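Local coordinates for trehalose monomycolate exporter MmpL3 (Mycobacterium tuberculosis, PDB 7NVH), which probably exports trehalose monomycolate, a mycolic acid carrier, across the inner membrane as a member of the MmpL branch of the RND permease superfamily, at residues V392-V397 and P720-L725; F399-V404 and F717-S721. All blocks are in the same frame, centred on the assembly; numbering follows the deposited sequence.

Contact 1: residues V392-V397 and P720-L725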
# COMPACT_ATOMS: atom_id res chain seq x y z
N VAL A 392 -10.89 7.54 -35.12
CA VAL A 392 -9.99 8.25 -34.22
C VAL A 392 -8.88 8.94 -35.00
O VAL A 392 -8.55 10.10 -34.74
CB VAL A 392 -9.42 7.29 -33.16
CG1 VAL A 392 -8.33 7.98 -32.37
CG2 VAL A 392 -10.51 6.83 -32.22
N MET A 393 -8.30 8.25 -35.99
CA MET A 393 -7.21 8.83 -36.76
C MET A 393 -7.69 9.68 -37.92
O MET A 393 -6.86 10.26 -38.63
CB MET A 393 -6.29 7.75 -37.30
CG MET A 393 -5.51 6.98 -36.25
SD MET A 393 -4.41 5.79 -37.02
CE MET A 393 -5.57 4.54 -37.55
N LYS A 394 -9.00 9.77 -38.16
CA LYS A 394 -9.50 10.62 -39.23
C LYS A 394 -9.79 12.04 -38.76
O LYS A 394 -9.69 12.98 -39.55
CB LYS A 394 -10.76 10.01 -39.84
CG LYS A 394 -11.22 10.67 -41.13
CD LYS A 394 -12.38 9.92 -41.75
CE LYS A 394 -13.69 10.26 -41.07
NZ LYS A 394 -14.25 11.56 -41.54
N ARG A 395 -10.16 12.19 -37.49
CA ARG A 395 -10.34 13.50 -36.86
C ARG A 395 -9.65 13.45 -35.50
O ARG A 395 -10.31 13.40 -34.46
CB ARG A 395 -11.82 13.85 -36.71
CG ARG A 395 -12.55 14.02 -38.03
CD ARG A 395 -13.96 14.53 -37.80
NE ARG A 395 -14.91 14.00 -38.78
CZ ARG A 395 -15.09 14.51 -39.99
NH1 ARG A 395 -14.38 15.56 -40.39
NH2 ARG A 395 -15.97 13.97 -40.81
N PRO A 396 -8.32 13.46 -35.48
CA PRO A 396 -7.60 13.15 -34.24
C PRO A 396 -7.62 14.27 -33.21
O PRO A 396 -7.46 13.98 -32.01
CB PRO A 396 -6.18 12.86 -34.72
CG PRO A 396 -6.04 13.68 -35.94
CD PRO A 396 -7.40 13.81 -36.58
N VAL A 397 -7.79 15.52 -33.61
CA VAL A 397 -7.86 16.60 -32.63
C VAL A 397 -9.15 16.52 -31.83
O VAL A 397 -9.15 16.75 -30.61
CB VAL A 397 -7.71 17.97 -33.32
CG1 VAL A 397 -6.29 18.13 -33.85
CG2 VAL A 397 -8.71 18.12 -34.45
N PRO A 720 -3.91 6.51 -30.15
CA PRO A 720 -3.96 6.58 -31.62
C PRO A 720 -3.95 7.99 -32.17
O PRO A 720 -3.25 8.27 -33.15
CB PRO A 720 -5.27 5.86 -31.97
CG PRO A 720 -5.68 5.13 -30.77
CD PRO A 720 -5.05 5.76 -29.59
N SER A 721 -4.71 8.90 -31.56
CA SER A 721 -4.78 10.26 -32.07
C SER A 721 -3.44 10.96 -31.96
O SER A 721 -3.00 11.64 -32.90
CB SER A 721 -5.85 11.05 -31.32
OG SER A 721 -5.54 11.14 -29.94
N VAL A 722 -2.76 10.81 -30.82
CA VAL A 722 -1.45 11.43 -30.65
C VAL A 722 -0.44 10.83 -31.62
O VAL A 722 0.32 11.55 -32.27
CB VAL A 722 -0.98 11.32 -29.19
CG1 VAL A 722 0.48 11.71 -29.08
CG2 VAL A 722 -1.83 12.20 -28.30
N MET A 723 -0.43 9.50 -31.74
CA MET A 723 0.54 8.86 -32.62
C MET A 723 0.28 9.19 -34.09
O MET A 723 1.20 9.16 -34.90
CB MET A 723 0.54 7.35 -32.40
CG MET A 723 1.31 6.93 -31.17
SD MET A 723 1.22 5.16 -30.86
CE MET A 723 2.42 4.58 -32.06
N LYS A 724 -0.97 9.50 -34.44
CA LYS A 724 -1.24 9.96 -35.79
C LYS A 724 -0.82 11.41 -35.98
O LYS A 724 -0.29 11.77 -37.04
CB LYS A 724 -2.73 9.80 -36.12
CG LYS A 724 -3.20 10.65 -37.28
CD LYS A 724 -3.02 9.93 -38.60
CE LYS A 724 -3.33 10.85 -39.76
NZ LYS A 724 -2.63 10.43 -41.00
N LEU A 725 -1.04 12.25 -34.97
CA LEU A 725 -0.63 13.65 -35.07
C LEU A 725 0.88 13.78 -35.20
O LEU A 725 1.37 14.61 -35.97
CB LEU A 725 -1.14 14.44 -33.86
CG LEU A 725 -2.64 14.73 -33.83
CD1 LEU A 725 -3.06 15.12 -32.43
CD2 LEU A 725 -2.99 15.82 -34.82

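Contact 2: residues F399-V404 and F717-S721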
# COMPACT_ATOMS: atom_id res chain seq x y z
N PHE A 399 -10.71 13.97 -30.91
CA PHE A 399 -10.70 12.84 -30.00
C PHE A 399 -9.57 12.92 -28.98
O PHE A 399 -9.46 12.04 -28.13
CB PHE A 399 -10.57 11.53 -30.78
CG PHE A 399 -11.83 11.12 -31.48
CD1 PHE A 399 -12.22 11.73 -32.66
CD2 PHE A 399 -12.63 10.12 -30.97
CE1 PHE A 399 -13.37 11.36 -33.31
CE2 PHE A 399 -13.79 9.74 -31.61
CZ PHE A 399 -14.16 10.36 -32.78
N ALA A 400 -8.74 13.95 -29.05
CA ALA A 400 -7.66 14.13 -28.09
C ALA A 400 -7.76 15.41 -27.29
O ALA A 400 -7.49 15.38 -26.09
CB ALA A 400 -6.30 14.11 -28.81
N ALA A 401 -8.13 16.53 -27.91
CA ALA A 401 -8.28 17.77 -27.15
C ALA A 401 -9.40 17.68 -26.12
O ALA A 401 -9.16 18.04 -24.95
CB ALA A 401 -8.45 18.96 -28.10
N PRO A 402 -10.61 17.23 -26.46
CA PRO A 402 -11.63 17.08 -25.40
C PRO A 402 -11.20 16.14 -24.29
O PRO A 402 -11.52 16.39 -23.12
CB PRO A 402 -12.85 16.55 -26.14
CG PRO A 402 -12.68 16.99 -27.52
CD PRO A 402 -11.21 17.09 -27.79
N ILE A 403 -10.46 15.08 -24.62
CA ILE A 403 -10.07 14.13 -23.59
C ILE A 403 -8.98 14.70 -22.69
O ILE A 403 -9.02 14.52 -21.47
CB ILE A 403 -9.66 12.79 -24.21
CG1 ILE A 403 -10.92 12.00 -24.57
CG2 ILE A 403 -8.75 12.01 -23.29
CD1 ILE A 403 -10.66 10.76 -25.32
N VAL A 404 -8.00 15.40 -23.25
CA VAL A 404 -7.00 16.00 -22.38
C VAL A 404 -7.64 17.10 -21.54
O VAL A 404 -7.23 17.32 -20.39
CB VAL A 404 -5.78 16.51 -23.17
CG1 VAL A 404 -5.09 15.36 -23.87
CG2 VAL A 404 -6.17 17.60 -24.15
N PHE A 717 -8.58 6.29 -27.45
CA PHE A 717 -8.64 7.55 -28.18
C PHE A 717 -7.34 8.34 -28.15
O PHE A 717 -6.95 8.90 -29.18
CB PHE A 717 -9.76 8.43 -27.62
CG PHE A 717 -11.12 7.80 -27.68
CD1 PHE A 717 -11.67 7.42 -28.88
CD2 PHE A 717 -11.84 7.59 -26.52
CE1 PHE A 717 -12.92 6.85 -28.94
CE2 PHE A 717 -13.10 7.02 -26.57
CZ PHE A 717 -13.64 6.65 -27.78
N LEU A 718 -6.67 8.43 -27.01
CA LEU A 718 -5.54 9.35 -26.88
C LEU A 718 -4.30 8.83 -27.59
O LEU A 718 -3.66 9.58 -28.33
CB LEU A 718 -5.24 9.60 -25.40
CG LEU A 718 -4.70 10.98 -25.04
CD1 LEU A 718 -5.61 12.06 -25.60
CD2 LEU A 718 -4.57 11.11 -23.54
N VAL A 719 -3.94 7.57 -27.37
CA VAL A 719 -2.74 7.02 -28.00
C VAL A 719 -2.84 7.03 -29.53
O VAL A 719 -1.91 7.52 -30.18
CB VAL A 719 -2.43 5.63 -27.44
CG1 VAL A 719 -1.06 5.17 -27.89
CG2 VAL A 719 -2.51 5.64 -25.92
N PRO A 720 -3.91 6.51 -30.15
CA PRO A 720 -3.96 6.58 -31.62
C PRO A 720 -3.95 7.99 -32.17
O PRO A 720 -3.25 8.27 -33.15
CB PRO A 720 -5.27 5.86 -31.97
CG PRO A 720 -5.68 5.13 -30.77
CD PRO A 720 -5.05 5.76 -29.59
N SER A 721 -4.71 8.90 -31.56
CA SER A 721 -4.78 10.26 -32.07
C SER A 721 -3.44 10.96 -31.96
O SER A 721 -3.00 11.64 -32.90
CB SER A 721 -5.85 11.05 -31.32
OG SER A 721 -5.54 11.14 -29.94

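Contact 1: residues V392-V397 and P720-L725
Pro-396 is the main bump of this contact. Its ring fits the hollow between Ser-721 and Leu-725, one turn apart on the helix. CB of Pro-396 lies 3.9 Å from CB of Ser-721. On the other side of the hollow, CG of Pro-396 meets CD2 of Leu-725 at 3.9 Å. CD2 of Leu-725 also touches CG1 of Val-397 at 4.1 Å, so Leu-725 borders both residues. CB and CG of Met-393 lie against a second hollow, between Pro-720 and Lys-724. CG of Met-393 sits 4.0 Å from CB of Lys-724 and close to the carbonyl oxygen of Pro-720. The Lys-724 chain crosses Met-393 at about a right angle. A bend at chi2 (88°) runs its methylenes past the backbone oxygen of Met-393. Val-392 CG1, anti to its own N (chi1 171°), rests on CB of Pro-720 at 3.7 Å. No hydrogen bond links the two segments, so the fit is one of shape. The loop joins helix 385-391 to helix 401-408 and lies along the last turns of helix 694-726. Met-393 continues on to Ile-663 and Arg-664 of helix 659-669. Val-722 and Met-723 pack on helix 582-607, and Met-723 also reaches Ile-663.

Contact 2: residues F399-V404 and F717-S721
The start of helix 401-408 packs on helix 694-726 of the membrane region, with Ile-403 set against Phe-717 and Leu-718. CD1 of Ile-403 reaches the base of the Phe-717 side chain, with CB at 3.4 Å and ring atom CD2 at 3.6 Å. The two side chains cross at about a right angle. The other branch of Ile-403, CG2, lies against CD1 of Leu-718 at 3.9 Å. This leucine methyl is shared. CG1 of Val-404 meets CD1 of Leu-718 at 3.8 Å, and the CA and CB of Ala-400 border it as well. Phe-399 adds a ring. CD2 of Phe-399 lies 3.5 Å from CD1 of Phe-717, and Phe-717 CD1 is at the edge of the Phe-399 ring, near its plane. The ring planes are inclined at 39° with centroids 5.7 Å apart, an oblique pair. Ala-400 also places its methyl beside the hydroxyl of Ser-721. That hydroxyl folds back on its own helix (chi1 62°), where the carbonyl oxygens of Phe-717 and Leu-718 are alternative acceptors for its one proton. The helix is kinked here, since the N of Pro-720 makes no bond to the preceding turn. The pairs across the contact are almost all carbon on carbon, and no hydrogen bond joins the segments. The Ser-721 hydroxyl has its two possible acceptors in its own helix.

Overall arrangement
Contacts 1 and 2 are successive parts of one interface, with centres about 7 Å apart. Both use helix 694-726 and share Ser-721, which meets Pro-396 in contact 1 and Ala-400 in contact 2. The loop 392-397 runs on through the chain into 399-404, and the chain meets the helix on both sides of its kink at Pro-720. Val-392 joins the two directly: its CG2 lies 3.6 Å from CD1 of Phe-717. Contact 1 is about 36 Å from the centre of the chain and contact 2 about 31 Å, both measured from contact centres. The bound detergent, lauryl maltose neopentyl glycol, occupies a pocket toward the other end of the molecule.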